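Side-chain contacts in ornithine carbamoyltransferase, mitochondrial (Coccidioides immitis, PDB 3SDS), which catalyses the transfer of the carbamoyl group from carbamoyl phosphate to L-ornithine, giving L-citrulline and phosphate in arginine biosynthesis: residues A[46-51]-A[166-171]; A[35-40]-A[161-166]; A[89-94]-A[337-342]; A[57-62]-A[341-346]. All coordinates share one frame; numbering follows the deposited sequence.

Interaction 1 (A[46-51]-A[166-171])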
loop_
_atom_site.group_PDB
_atom_site.type_symbol
_atom_site.label_atom_id
_atom_site.label_comp_id
_atom_site.label_asym_id
_atom_site.label_seq_id
_atom_site.Cartn_x
_atom_site.Cartn_y
_atom_site.Cartn_z
ATOM N N SER A 46 -24.393 -4.253 -15.646
ATOM C CA SER A 46 -25.171 -4.992 -14.675
ATOM C C SER A 46 -24.624 -4.835 -13.246
ATOM O O SER A 46 -25.381 -4.487 -12.316
ATOM C CB SER A 46 -25.174 -6.466 -15.064
ATOM O OG SER A 46 -26.057 -7.214 -14.250
ATOM N N TYR A 47 -23.319 -5.092 -13.074
ATOM C CA TYR A 47 -22.688 -5.016 -11.754
ATOM C C TYR A 47 -22.807 -3.608 -11.149
ATOM O O TYR A 47 -23.013 -3.451 -9.926
ATOM C CB TYR A 47 -21.214 -5.474 -11.807
ATOM C CG TYR A 47 -20.983 -6.914 -12.272
ATOM C CD1 TYR A 47 -21.923 -7.934 -12.002
ATOM C CD2 TYR A 47 -19.817 -7.266 -12.955
ATOM C CE1 TYR A 47 -21.714 -9.258 -12.435
ATOM C CE2 TYR A 47 -19.594 -8.591 -13.390
ATOM C CZ TYR A 47 -20.543 -9.577 -13.118
ATOM O OH TYR A 47 -20.329 -10.878 -13.543
ATOM N N LYS A 48 -22.691 -2.603 -12.024
ATOM C CA LYS A 48 -22.825 -1.174 -11.681
ATOM C C LYS A 48 -24.203 -0.837 -11.101
ATOM O O LYS A 48 -24.322 -0.160 -10.075
ATOM C CB LYS A 48 -22.532 -0.312 -12.930
ATOM C CG LYS A 48 -22.938 1.162 -12.824
ATOM C CD LYS A 48 -22.337 2.017 -13.926
ATOM C CE LYS A 48 -22.710 3.485 -13.713
ATOM N NZ LYS A 48 -22.427 4.324 -14.944
ATOM N N LYS A 49 -25.245 -1.327 -11.756
ATOM C CA LYS A 49 -26.617 -1.072 -11.311
ATOM C C LYS A 49 -26.914 -1.723 -9.941
ATOM O O LYS A 49 -27.537 -1.102 -9.080
ATOM C CB LYS A 49 -27.614 -1.510 -12.394
ATOM C CG LYS A 49 -28.816 -0.633 -12.489
ATOM C CD LYS A 49 -30.081 -1.388 -12.876
ATOM C CE LYS A 49 -31.295 -0.673 -12.241
ATOM N NZ LYS A 49 -32.609 -0.978 -12.876
ATOM N N THR A 50 -26.451 -2.959 -9.746
ATOM C CA THR A 50 -26.664 -3.688 -8.485
ATOM C C THR A 50 -25.916 -3.026 -7.323
ATOM O O THR A 50 -26.527 -2.750 -6.289
ATOM C CB THR A 50 -26.200 -5.193 -8.566
ATOM O OG1 THR A 50 -26.790 -5.856 -9.692
ATOM C CG2 THR A 50 -26.551 -5.952 -7.314
ATOM N N ILE A 51 -24.603 -2.791 -7.495
ATOM C CA ILE A 51 -23.738 -2.237 -6.420
ATOM C C ILE A 51 -24.122 -0.775 -6.023
ATOM O O ILE A 51 -24.158 -0.432 -4.836
ATOM C CB ILE A 51 -22.219 -2.410 -6.768
ATOM C CG1 ILE A 51 -21.845 -3.892 -6.740
ATOM C CG2 ILE A 51 -21.295 -1.630 -5.811
ATOM C CD1 ILE A 51 -20.622 -4.281 -7.572
ATOM N N ILE A 166 -21.001 4.857 -23.752
ATOM C CA ILE A 166 -21.778 5.076 -24.979
ATOM C C ILE A 166 -23.100 4.300 -24.887
ATOM O O ILE A 166 -24.167 4.872 -25.113
ATOM C CB ILE A 166 -20.931 4.744 -26.279
ATOM C CG1 ILE A 166 -19.730 5.702 -26.403
ATOM C CG2 ILE A 166 -21.790 4.771 -27.569
ATOM C CD1 ILE A 166 -18.615 5.227 -27.335
ATOM N N HIS A 167 -23.013 3.026 -24.499
ATOM C CA HIS A 167 -24.172 2.139 -24.303
ATOM C C HIS A 167 -25.252 2.664 -23.329
ATOM O O HIS A 167 -26.432 2.402 -23.529
ATOM C CB HIS A 167 -23.691 0.737 -23.878
ATOM C CG HIS A 167 -24.793 -0.212 -23.496
ATOM N ND1 HIS A 167 -25.060 -0.558 -22.185
ATOM C CD2 HIS A 167 -25.680 -0.906 -24.252
ATOM C CE1 HIS A 167 -26.066 -1.416 -22.148
ATOM N NE2 HIS A 167 -26.462 -1.640 -23.390
ATOM N N GLU A 168 -24.843 3.376 -22.276
ATOM C CA GLU A 168 -25.781 3.977 -21.319
ATOM C C GLU A 168 -26.488 5.220 -21.878
ATOM O O GLU A 168 -27.684 5.451 -21.631
ATOM C CB GLU A 168 -25.037 4.425 -20.066
ATOM C CG GLU A 168 -24.780 3.382 -19.004
ATOM C CD GLU A 168 -23.993 3.963 -17.819
ATOM O OE1 GLU A 168 -23.283 5.004 -17.981
ATOM O OE2 GLU A 168 -24.084 3.364 -16.724
ATOM N N SER A 169 -25.722 6.034 -22.602
ATOM C CA SER A 169 -26.174 7.347 -23.016
ATOM C C SER A 169 -27.089 7.255 -24.221
ATOM O O SER A 169 -27.967 8.087 -24.386
ATOM C CB SER A 169 -24.989 8.260 -23.294
ATOM O OG SER A 169 -25.430 9.486 -23.848
ATOM N N PHE A 170 -26.887 6.233 -25.045
ATOM C CA PHE A 170 -27.796 5.924 -26.154
ATOM C C PHE A 170 -28.674 4.693 -25.844
ATOM O O PHE A 170 -28.871 3.830 -26.706
ATOM C CB PHE A 170 -27.014 5.738 -27.463
ATOM C CG PHE A 170 -26.252 6.974 -27.901
ATOM C CD1 PHE A 170 -26.827 7.890 -28.790
ATOM C CD2 PHE A 170 -24.959 7.230 -27.421
ATOM C CE1 PHE A 170 -26.127 9.037 -29.188
ATOM C CE2 PHE A 170 -24.261 8.377 -27.815
ATOM C CZ PHE A 170 -24.843 9.275 -28.701
ATOM N N ALA A 171 -29.183 4.623 -24.603
ATOM C CA ALA A 171 -30.153 3.594 -24.181
ATOM C C ALA A 171 -31.563 4.176 -24.073
ATOM O O ALA A 171 -32.352 4.096 -25.020
ATOM C CB ALA A 171 -29.745 2.962 -22.858
#

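Interaction 2 (A[35-40]-A[161-166])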
loop_
_atom_site.group_PDB
_atom_site.type_symbol
_atom_site.label_atom_id
_atom_site.label_comp_id
_atom_site.label_asym_id
_atom_site.label_seq_id
_atom_site.Cartn_x
_atom_site.Cartn_y
_atom_site.Cartn_z
ATOM N N THR A 35 -18.575 -11.060 -29.733
ATOM C CA THR A 35 -19.412 -11.548 -28.624
ATOM C C THR A 35 -18.778 -11.339 -27.235
ATOM O O THR A 35 -19.411 -10.813 -26.325
ATOM C CB THR A 35 -19.760 -13.034 -28.796
ATOM O OG1 THR A 35 -20.480 -13.212 -30.027
ATOM C CG2 THR A 35 -20.620 -13.551 -27.623
ATOM N N GLU A 36 -17.527 -11.764 -27.081
ATOM C CA GLU A 36 -16.793 -11.613 -25.837
ATOM C C GLU A 36 -16.729 -10.152 -25.381
ATOM O O GLU A 36 -16.736 -9.886 -24.172
ATOM C CB GLU A 36 -15.366 -12.172 -25.973
ATOM C CG GLU A 36 -15.221 -13.696 -25.916
ATOM C CD GLU A 36 -13.812 -14.167 -26.324
ATOM O OE1 GLU A 36 -13.078 -13.359 -26.963
ATOM O OE2 GLU A 36 -13.447 -15.344 -26.024
ATOM N N PHE A 37 -16.660 -9.214 -26.328
ATOM C CA PHE A 37 -16.537 -7.799 -25.978
ATOM C C PHE A 37 -17.866 -7.217 -25.513
ATOM O O PHE A 37 -17.918 -6.449 -24.541
ATOM C CB PHE A 37 -15.962 -6.972 -27.142
ATOM C CG PHE A 37 -15.731 -5.520 -26.799
ATOM C CD1 PHE A 37 -14.569 -5.117 -26.146
ATOM C CD2 PHE A 37 -16.686 -4.558 -27.104
ATOM C CE1 PHE A 37 -14.371 -3.771 -25.814
ATOM C CE2 PHE A 37 -16.484 -3.217 -26.781
ATOM C CZ PHE A 37 -15.332 -2.824 -26.141
ATOM N N ALA A 38 -18.944 -7.567 -26.205
ATOM C CA ALA A 38 -20.252 -7.096 -25.786
ATOM C C ALA A 38 -20.612 -7.625 -24.386
ATOM O O ALA A 38 -21.230 -6.898 -23.584
ATOM C CB ALA A 38 -21.294 -7.449 -26.791
ATOM N N THR A 39 -20.195 -8.863 -24.091
ATOM C CA THR A 39 -20.467 -9.518 -22.803
ATOM C C THR A 39 -19.758 -8.828 -21.617
ATOM O O THR A 39 -20.354 -8.652 -20.534
ATOM C CB THR A 39 -20.128 -11.031 -22.869
ATOM O OG1 THR A 39 -20.996 -11.666 -23.813
ATOM C CG2 THR A 39 -20.298 -11.713 -21.520
ATOM N N LEU A 40 -18.502 -8.421 -21.827
ATOM C CA LEU A 40 -17.758 -7.664 -20.808
ATOM C C LEU A 40 -18.473 -6.340 -20.496
ATOM O O LEU A 40 -18.577 -5.922 -19.329
ATOM C CB LEU A 40 -16.303 -7.418 -21.242
ATOM C CG LEU A 40 -15.330 -8.610 -21.325
ATOM C CD1 LEU A 40 -13.939 -8.151 -21.727
ATOM C CD2 LEU A 40 -15.249 -9.358 -20.006
ATOM N N ALA A 161 -14.508 0.761 -20.838
ATOM C CA ALA A 161 -15.147 1.889 -20.169
ATOM C C ALA A 161 -15.891 2.793 -21.147
ATOM O O ALA A 161 -17.052 3.164 -20.909
ATOM C CB ALA A 161 -14.129 2.692 -19.389
ATOM N N ASP A 162 -15.225 3.139 -22.249
ATOM C CA ASP A 162 -15.805 4.071 -23.209
ATOM C C ASP A 162 -17.080 3.519 -23.833
ATOM O O ASP A 162 -18.086 4.238 -23.934
ATOM C CB ASP A 162 -14.780 4.498 -24.251
ATOM C CG ASP A 162 -13.721 5.407 -23.667
ATOM O OD1 ASP A 162 -13.845 5.752 -22.467
ATOM O OD2 ASP A 162 -12.763 5.779 -24.389
ATOM N N PHE A 163 -17.064 2.238 -24.204
ATOM C CA PHE A 163 -18.281 1.625 -24.751
ATOM C C PHE A 163 -19.399 1.423 -23.716
ATOM O O PHE A 163 -20.570 1.552 -24.065
ATOM C CB PHE A 163 -17.989 0.386 -25.620
ATOM C CG PHE A 163 -17.760 0.731 -27.058
ATOM C CD1 PHE A 163 -16.543 1.261 -27.477
ATOM C CD2 PHE A 163 -18.790 0.602 -27.993
ATOM C CE1 PHE A 163 -16.348 1.619 -28.823
ATOM C CE2 PHE A 163 -18.602 0.978 -29.343
ATOM C CZ PHE A 163 -17.383 1.479 -29.751
ATOM N N LEU A 164 -19.048 1.170 -22.448
ATOM C CA LEU A 164 -20.040 1.179 -21.372
ATOM C C LEU A 164 -20.759 2.513 -21.346
ATOM O O LEU A 164 -21.984 2.560 -21.186
ATOM C CB LEU A 164 -19.393 0.955 -19.998
ATOM C CG LEU A 164 -20.314 1.011 -18.753
ATOM C CD1 LEU A 164 -21.583 0.141 -18.906
ATOM C CD2 LEU A 164 -19.583 0.612 -17.493
ATOM N N THR A 165 -19.991 3.595 -21.498
ATOM C CA THR A 165 -20.520 4.935 -21.377
ATOM C C THR A 165 -21.457 5.195 -22.542
ATOM O O THR A 165 -22.568 5.680 -22.344
ATOM C CB THR A 165 -19.397 5.979 -21.369
ATOM O OG1 THR A 165 -18.358 5.561 -20.478
ATOM C CG2 THR A 165 -19.920 7.321 -20.924
ATOM N N ILE A 166 -21.001 4.857 -23.752
ATOM C CA ILE A 166 -21.778 5.076 -24.979
ATOM C C ILE A 166 -23.100 4.300 -24.887
ATOM O O ILE A 166 -24.167 4.872 -25.113
ATOM C CB ILE A 166 -20.931 4.744 -26.279
ATOM C CG1 ILE A 166 -19.730 5.702 -26.403
ATOM C CG2 ILE A 166 -21.790 4.771 -27.569
ATOM C CD1 ILE A 166 -18.615 5.227 -27.335
#

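Interaction 3 (A[89-94]-A[337-342])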
loop_
_atom_site.group_PDB
_atom_site.type_symbol
_atom_site.label_atom_id
_atom_site.label_comp_id
_atom_site.label_asym_id
_atom_site.label_seq_id
_atom_site.Cartn_x
_atom_site.Cartn_y
_atom_site.Cartn_z
ATOM N N VAL A 89 -10.855 -4.973 -4.472
ATOM C CA VAL A 89 -11.436 -5.011 -3.117
ATOM C C VAL A 89 -12.933 -5.405 -3.078
ATOM O O VAL A 89 -13.349 -6.149 -2.194
ATOM C CB VAL A 89 -11.164 -3.698 -2.337
ATOM C CG1 VAL A 89 -11.999 -3.627 -1.031
ATOM C CG2 VAL A 89 -9.682 -3.551 -2.046
ATOM N N LYS A 90 -13.740 -4.922 -4.026
ATOM C CA LYS A 90 -15.137 -5.396 -4.150
ATOM C C LYS A 90 -15.220 -6.924 -4.200
ATOM O O LYS A 90 -16.164 -7.514 -3.620
ATOM C CB LYS A 90 -15.849 -4.785 -5.362
ATOM C CG LYS A 90 -16.424 -3.388 -5.128
ATOM C CD LYS A 90 -17.808 -3.465 -4.500
ATOM C CE LYS A 90 -18.100 -2.312 -3.483
ATOM N NZ LYS A 90 -17.554 -0.960 -3.860
ATOM N N MET A 91 -14.243 -7.559 -4.865
ATOM C CA MET A 91 -14.160 -9.033 -4.895
ATOM C C MET A 91 -13.482 -9.689 -3.669
ATOM O O MET A 91 -13.305 -10.923 -3.613
ATOM C CB MET A 91 -13.565 -9.533 -6.199
ATOM C CG MET A 91 -14.581 -9.530 -7.325
ATOM S SD MET A 91 -13.902 -9.813 -8.981
ATOM C CE MET A 91 -13.389 -8.131 -9.327
ATOM N N GLY A 92 -13.140 -8.872 -2.678
ATOM C CA GLY A 92 -12.569 -9.379 -1.445
ATOM C C GLY A 92 -11.113 -9.776 -1.538
ATOM O O GLY A 92 -10.617 -10.450 -0.638
ATOM N N GLY A 93 -10.417 -9.362 -2.603
ATOM C CA GLY A 93 -8.988 -9.671 -2.751
ATOM C C GLY A 93 -8.075 -8.563 -2.241
ATOM O O GLY A 93 -8.569 -7.514 -1.781
ATOM N N HIS A 94 -6.753 -8.791 -2.321
ATOM C CA HIS A 94 -5.745 -7.769 -1.986
ATOM C C HIS A 94 -4.880 -7.248 -3.166
ATOM O O HIS A 94 -4.188 -8.021 -3.836
ATOM C CB HIS A 94 -4.847 -8.243 -0.842
ATOM C CG HIS A 94 -3.757 -7.271 -0.488
ATOM N ND1 HIS A 94 -3.982 -6.139 0.272
ATOM C CD2 HIS A 94 -2.435 -7.262 -0.793
ATOM C CE1 HIS A 94 -2.844 -5.477 0.419
ATOM N NE2 HIS A 94 -1.889 -6.136 -0.217
ATOM N N ALA A 337 -15.551 -1.401 -15.362
ATOM C CA ALA A 337 -14.833 -2.166 -16.374
ATOM C C ALA A 337 -13.734 -3.087 -15.794
ATOM O O ALA A 337 -13.559 -4.216 -16.257
ATOM C CB ALA A 337 -14.264 -1.236 -17.410
ATOM N N ALA A 338 -13.016 -2.626 -14.770
ATOM C CA ALA A 338 -12.039 -3.486 -14.086
ATOM C C ALA A 338 -12.663 -4.703 -13.398
ATOM O O ALA A 338 -12.074 -5.803 -13.436
ATOM C CB ALA A 338 -11.210 -2.698 -13.100
ATOM N N ILE A 339 -13.837 -4.523 -12.777
ATOM C CA ILE A 339 -14.508 -5.636 -12.092
ATOM C C ILE A 339 -14.832 -6.717 -13.124
ATOM O O ILE A 339 -14.565 -7.918 -12.914
ATOM C CB ILE A 339 -15.810 -5.204 -11.325
ATOM C CG1 ILE A 339 -15.484 -4.360 -10.067
ATOM C CG2 ILE A 339 -16.691 -6.451 -10.964
ATOM C CD1 ILE A 339 -16.713 -3.700 -9.382
ATOM N N SER A 340 -15.391 -6.272 -14.245
ATOM C CA SER A 340 -15.801 -7.172 -15.324
ATOM C C SER A 340 -14.593 -7.945 -15.870
ATOM O O SER A 340 -14.646 -9.180 -16.011
ATOM C CB SER A 340 -16.457 -6.353 -16.436
ATOM O OG SER A 340 -16.967 -7.161 -17.467
ATOM N N ALA A 341 -13.503 -7.216 -16.135
ATOM C CA ALA A 341 -12.322 -7.806 -16.745
ATOM C C ALA A 341 -11.598 -8.787 -15.825
ATOM O O ALA A 341 -11.180 -9.872 -16.272
ATOM C CB ALA A 341 -11.379 -6.738 -17.248
ATOM N N LEU A 342 -11.445 -8.407 -14.555
ATOM C CA LEU A 342 -10.812 -9.283 -13.577
ATOM C C LEU A 342 -11.663 -10.524 -13.312
ATOM O O LEU A 342 -11.100 -11.615 -13.176
ATOM C CB LEU A 342 -10.520 -8.560 -12.251
ATOM C CG LEU A 342 -9.600 -7.342 -12.213
ATOM C CD1 LEU A 342 -9.983 -6.469 -11.037
ATOM C CD2 LEU A 342 -8.152 -7.744 -12.111
#

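Interaction 4 (A[57-62]-A[341-346])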
loop_
_atom_site.group_PDB
_atom_site.type_symbol
_atom_site.label_atom_id
_atom_site.label_comp_id
_atom_site.label_asym_id
_atom_site.label_seq_id
_atom_site.Cartn_x
_atom_site.Cartn_y
_atom_site.Cartn_z
ATOM N N PRO A 57 -23.623 -8.716 -6.150
ATOM C CA PRO A 57 -23.827 -9.887 -7.026
ATOM C C PRO A 57 -23.238 -11.178 -6.435
ATOM O O PRO A 57 -22.079 -11.179 -6.055
ATOM C CB PRO A 57 -23.051 -9.512 -8.304
ATOM C CG PRO A 57 -22.866 -8.028 -8.249
ATOM C CD PRO A 57 -22.822 -7.662 -6.801
ATOM N N GLU A 58 -24.006 -12.267 -6.376
ATOM C CA GLU A 58 -23.476 -13.574 -5.907
ATOM C C GLU A 58 -22.126 -14.012 -6.550
ATOM O O GLU A 58 -21.205 -14.441 -5.852
ATOM C CB GLU A 58 -24.518 -14.688 -6.087
ATOM C CG GLU A 58 -25.801 -14.542 -5.268
ATOM C CD GLU A 58 -25.621 -14.865 -3.796
ATOM O OE1 GLU A 58 -24.608 -15.497 -3.408
ATOM O OE2 GLU A 58 -26.511 -14.487 -3.007
ATOM N N ARG A 59 -22.025 -13.904 -7.874
ATOM C CA ARG A 59 -20.800 -14.237 -8.608
ATOM C C ARG A 59 -19.535 -13.554 -8.042
ATOM O O ARG A 59 -18.439 -14.106 -8.145
ATOM C CB ARG A 59 -20.942 -13.870 -10.101
ATOM C CG ARG A 59 -21.942 -14.717 -10.878
ATOM C CD ARG A 59 -22.264 -14.168 -12.260
ATOM N NE ARG A 59 -21.087 -14.187 -13.123
ATOM C CZ ARG A 59 -21.112 -14.049 -14.458
ATOM N NH1 ARG A 59 -22.273 -13.894 -15.104
ATOM N NH2 ARG A 59 -19.967 -14.064 -15.152
ATOM N N LEU A 60 -19.678 -12.360 -7.462
ATOM C CA LEU A 60 -18.522 -11.572 -7.039
ATOM C C LEU A 60 -18.100 -11.715 -5.552
ATOM O O LEU A 60 -16.948 -11.379 -5.196
ATOM C CB LEU A 60 -18.721 -10.101 -7.416
ATOM C CG LEU A 60 -19.096 -9.733 -8.873
ATOM C CD1 LEU A 60 -19.298 -8.219 -8.989
ATOM C CD2 LEU A 60 -18.101 -10.185 -9.930
ATOM N N THR A 61 -18.987 -12.218 -4.692
ATOM C CA THR A 61 -18.745 -12.143 -3.240
ATOM C C THR A 61 -17.638 -13.096 -2.748
ATOM O O THR A 61 -17.777 -14.304 -2.852
ATOM C CB THR A 61 -20.056 -12.366 -2.425
ATOM O OG1 THR A 61 -21.104 -11.616 -3.028
ATOM C CG2 THR A 61 -19.911 -11.892 -0.967
ATOM N N GLY A 62 -16.552 -12.550 -2.206
ATOM C CA GLY A 62 -15.408 -13.363 -1.845
ATOM C C GLY A 62 -14.784 -14.138 -3.006
ATOM O O GLY A 62 -14.046 -15.084 -2.788
ATOM N N ALA A 341 -13.503 -7.216 -16.135
ATOM C CA ALA A 341 -12.322 -7.806 -16.745
ATOM C C ALA A 341 -11.598 -8.787 -15.825
ATOM O O ALA A 341 -11.180 -9.872 -16.272
ATOM C CB ALA A 341 -11.379 -6.738 -17.248
ATOM N N LEU A 342 -11.445 -8.407 -14.555
ATOM C CA LEU A 342 -10.812 -9.283 -13.577
ATOM C C LEU A 342 -11.663 -10.524 -13.312
ATOM O O LEU A 342 -11.100 -11.615 -13.176
ATOM C CB LEU A 342 -10.520 -8.560 -12.251
ATOM C CG LEU A 342 -9.600 -7.342 -12.213
ATOM C CD1 LEU A 342 -9.983 -6.469 -11.037
ATOM C CD2 LEU A 342 -8.152 -7.744 -12.111
ATOM N N GLU A 343 -12.991 -10.387 -13.218
ATOM C CA GLU A 343 -13.834 -11.589 -13.101
ATOM C C GLU A 343 -13.602 -12.554 -14.266
ATOM O O GLU A 343 -13.490 -13.776 -14.059
ATOM C CB GLU A 343 -15.330 -11.265 -13.025
ATOM C CG GLU A 343 -16.196 -12.452 -12.577
ATOM C CD GLU A 343 -17.578 -12.463 -13.223
ATOM O OE1 GLU A 343 -17.883 -11.509 -13.976
ATOM O OE2 GLU A 343 -18.358 -13.436 -12.981
ATOM N N ALA A 344 -13.532 -11.995 -15.476
ATOM C CA ALA A 344 -13.425 -12.795 -16.689
ATOM C C ALA A 344 -12.089 -13.533 -16.801
ATOM O O ALA A 344 -12.046 -14.729 -17.142
ATOM C CB ALA A 344 -13.638 -11.930 -17.884
ATOM N N PHE A 345 -11.001 -12.820 -16.516
ATOM C CA PHE A 345 -9.673 -13.357 -16.778
ATOM C C PHE A 345 -9.078 -14.107 -15.593
ATOM O O PHE A 345 -8.372 -15.096 -15.795
ATOM C CB PHE A 345 -8.729 -12.285 -17.355
ATOM C CG PHE A 345 -9.002 -11.980 -18.816
ATOM C CD1 PHE A 345 -8.315 -12.656 -19.828
ATOM C CD2 PHE A 345 -9.984 -11.052 -19.179
ATOM C CE1 PHE A 345 -8.585 -12.401 -21.167
ATOM C CE2 PHE A 345 -10.261 -10.778 -20.533
ATOM C CZ PHE A 345 -9.567 -11.460 -21.523
ATOM N N VAL A 346 -9.392 -13.670 -14.373
ATOM C CA VAL A 346 -8.837 -14.306 -13.177
ATOM C C VAL A 346 -9.774 -15.381 -12.574
ATOM O O VAL A 346 -9.363 -16.525 -12.372
ATOM C CB VAL A 346 -8.425 -13.277 -12.107
ATOM C CG1 VAL A 346 -7.614 -13.968 -10.993
ATOM C CG2 VAL A 346 -7.630 -12.134 -12.747
#

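Interaction 1 (A[46-51]-A[166-171])
NZ of K48 has two polar partners, E168 and OD1 of N333, the latter outside the two segments. To E168 it forms a salt bridge, with K48 NZ 2.6 Å from E168 OE2. To N333 it makes a hydrogen bond. The bond from NZ lands on the syn lone pair of E168 OE2, the side facing the other carboxylate oxygen. K48 NZ is therefore also near E168 OE1, though farther off at 3.2 Å. The two side chains approach from opposite directions. K48 CG lies anti to the backbone N (chi1 167°), and the rest of the chain is extended, so the amine reaches across the gap between the helices. E168 is extended beyond CG as well. The bridge is a surface contact, and its two residues alone join the segments. It ties the last turns of helix 34-51 to the last turn of helix 156-169. Helix 327-347 runs alongside: K48 packs on E332 and W336, and E168 on N333. Nearby, I166 and S169 of helix 156-169 rest on strand 303-306, through M305 and K303.

Interaction 2 (A[35-40]-A[161-166])
F37 and F163 meet from two helical segments whose backbones stay well apart, with F37 CA 9.7 Å from F163 CA. Each residue points its CB toward the other segment, and the two aromatic side chains fill the gap between the helices. They cross at about a right angle. The rings form an offset edge-to-face stack in which the edge of F37 is directed at the face of F163. The ring planes stand 79° apart and the centroids are 6.0 Å from each other. The offset moves the closest touch to the base of the F163 side chain. F37 CE2 lies 4.1 Å from F163 CB, and F37 CZ lies 4.2 Å from the same F163 CB. That methylene sits at the edge of the F37 ring, near its plane. The F37 ring reaches it because its CG is anti to the backbone N (chi1 -176°).

The pair is wholly apolar and buried. Helix 199-210 covers it: A207 touches both side chains, and L204 and A208 pack on F163. I29 lies against F37.

In this family two helices link the carbamoyl phosphate domain to the ornithine domain, and helix 156-169 is consistent with the first of them. The F37-F163 pair is core packing between this linker, helix 34-51 and helix 199-210 of the Rossmann-like second domain.

Interaction 3 (A[89-94]-A[337-342])
This is a buried apolar contact in which M91, just past the end of helix 78-90, packs on I339 and L342 of helix 327-347. A single methyl group does most of the touching. M91 CE lies 4.1 Å from I339 CG2 and 4.1 Å from L342 CB, so it sits between two side chains one turn apart. It also rests against the helix backbone, with M91 CE 3.8 Å from I339 O. The M91 chain is extended at chi2 and bends at its last torsion (chi3 -83°), which directs the methyl to this place. The other branch of I339 serves K90: I339 CD1 is 4.3 Å from K90 CB, while the amine of K90 leads away.

The backbones stay apart, with M91 CA 8.0 Å from I339 CA. Helix 78-90 ends in a Schellman motif at G92, which has positive phi. G92 N is hydrogen-bonded to V89 O at 2.8 Å. Around the contact, A87 touches I339 and L342, L64 packs on M91, and L60 packs on I339. Beyond the turn the chain enters strand 94-98, where H94 NE2 bonds to E85 of the third subunit.

Helix 327-347, the C-terminal helix, packs here on the carbamoyl phosphate domain, as expected of the second interdomain helix of this family. This return crossing is characteristic of the carbamoyltransferase fold.

Interaction 4 (A[57-62]-A[341-346])
R59 grips one carboxylate oxygen of E343 with two nitrogens. R59 NE and R59 NH2 each lie 2.8 Å from E343 OE2, and together they make a side-on salt bridge. Both hydrogen bonds are bent, with N-H...O angles of 133°, as expected when two donors converge on one atom. OE2 sits at the edge of the guanidinium, slightly tilted from its plane. NE meets the syn lone pair of OE2, whereas NH2 comes from the syn side but out of the carboxylate plane. The two flat groups are thus not coplanar; their planes are 57° apart. L60 adds the apolar part of the contact. L60 CD2 is 4.0 Å from E343 CG, and the leucine crosses the glutamate stem at about a right angle.

E343 points toward the loop with CG anti to the backbone N (chi1 -166°), and its chain bends at chi2. The second oxygen, OE1, is hydrogen-bonded to Y47 OH of helix 34-51. Both oxygens of this buried carboxylate are therefore satisfied, which would favour its charged form. R59 in turn has a second partner for NH2, O of A353, the C-terminal residue. Y47 also packs against R59 and P57.

The loop segment itself is short and turned. L60 N bonds to P57 O at 3.0 Å, and residues 58-60 have helical backbone angles. The site lies away from the annotated binding residues. It is a loop-to-helix salt bridge, joining the loop between helix 34-51 and strand 68-73 to the C-terminal helix 327-347.

Overall arrangement
Helix 327-347 ties the four contacts together. Interactions 3 and 4 both lie on it, with centres about 6 Å apart, and I339 CG2 touches L60 CD1 at 3.7 Å. Interactions 1 and 2 join helix 34-51 to helix 156-169 at points about 10 Å apart, centre to centre. The two pairs meet through helix 34-51: Y47 CD2 lies 3.8 Å from I339 CG2, and L40 O is 2.8 Å from S340 OG, a probable hydrogen bond. R334, a carbamoyl phosphate residue by similarity, is on the same C-terminal helix. Its side chain is about 10 Å from those of K48 and I339; that of F163 (interaction 2) is about 9 Å from that of Q158, another such residue.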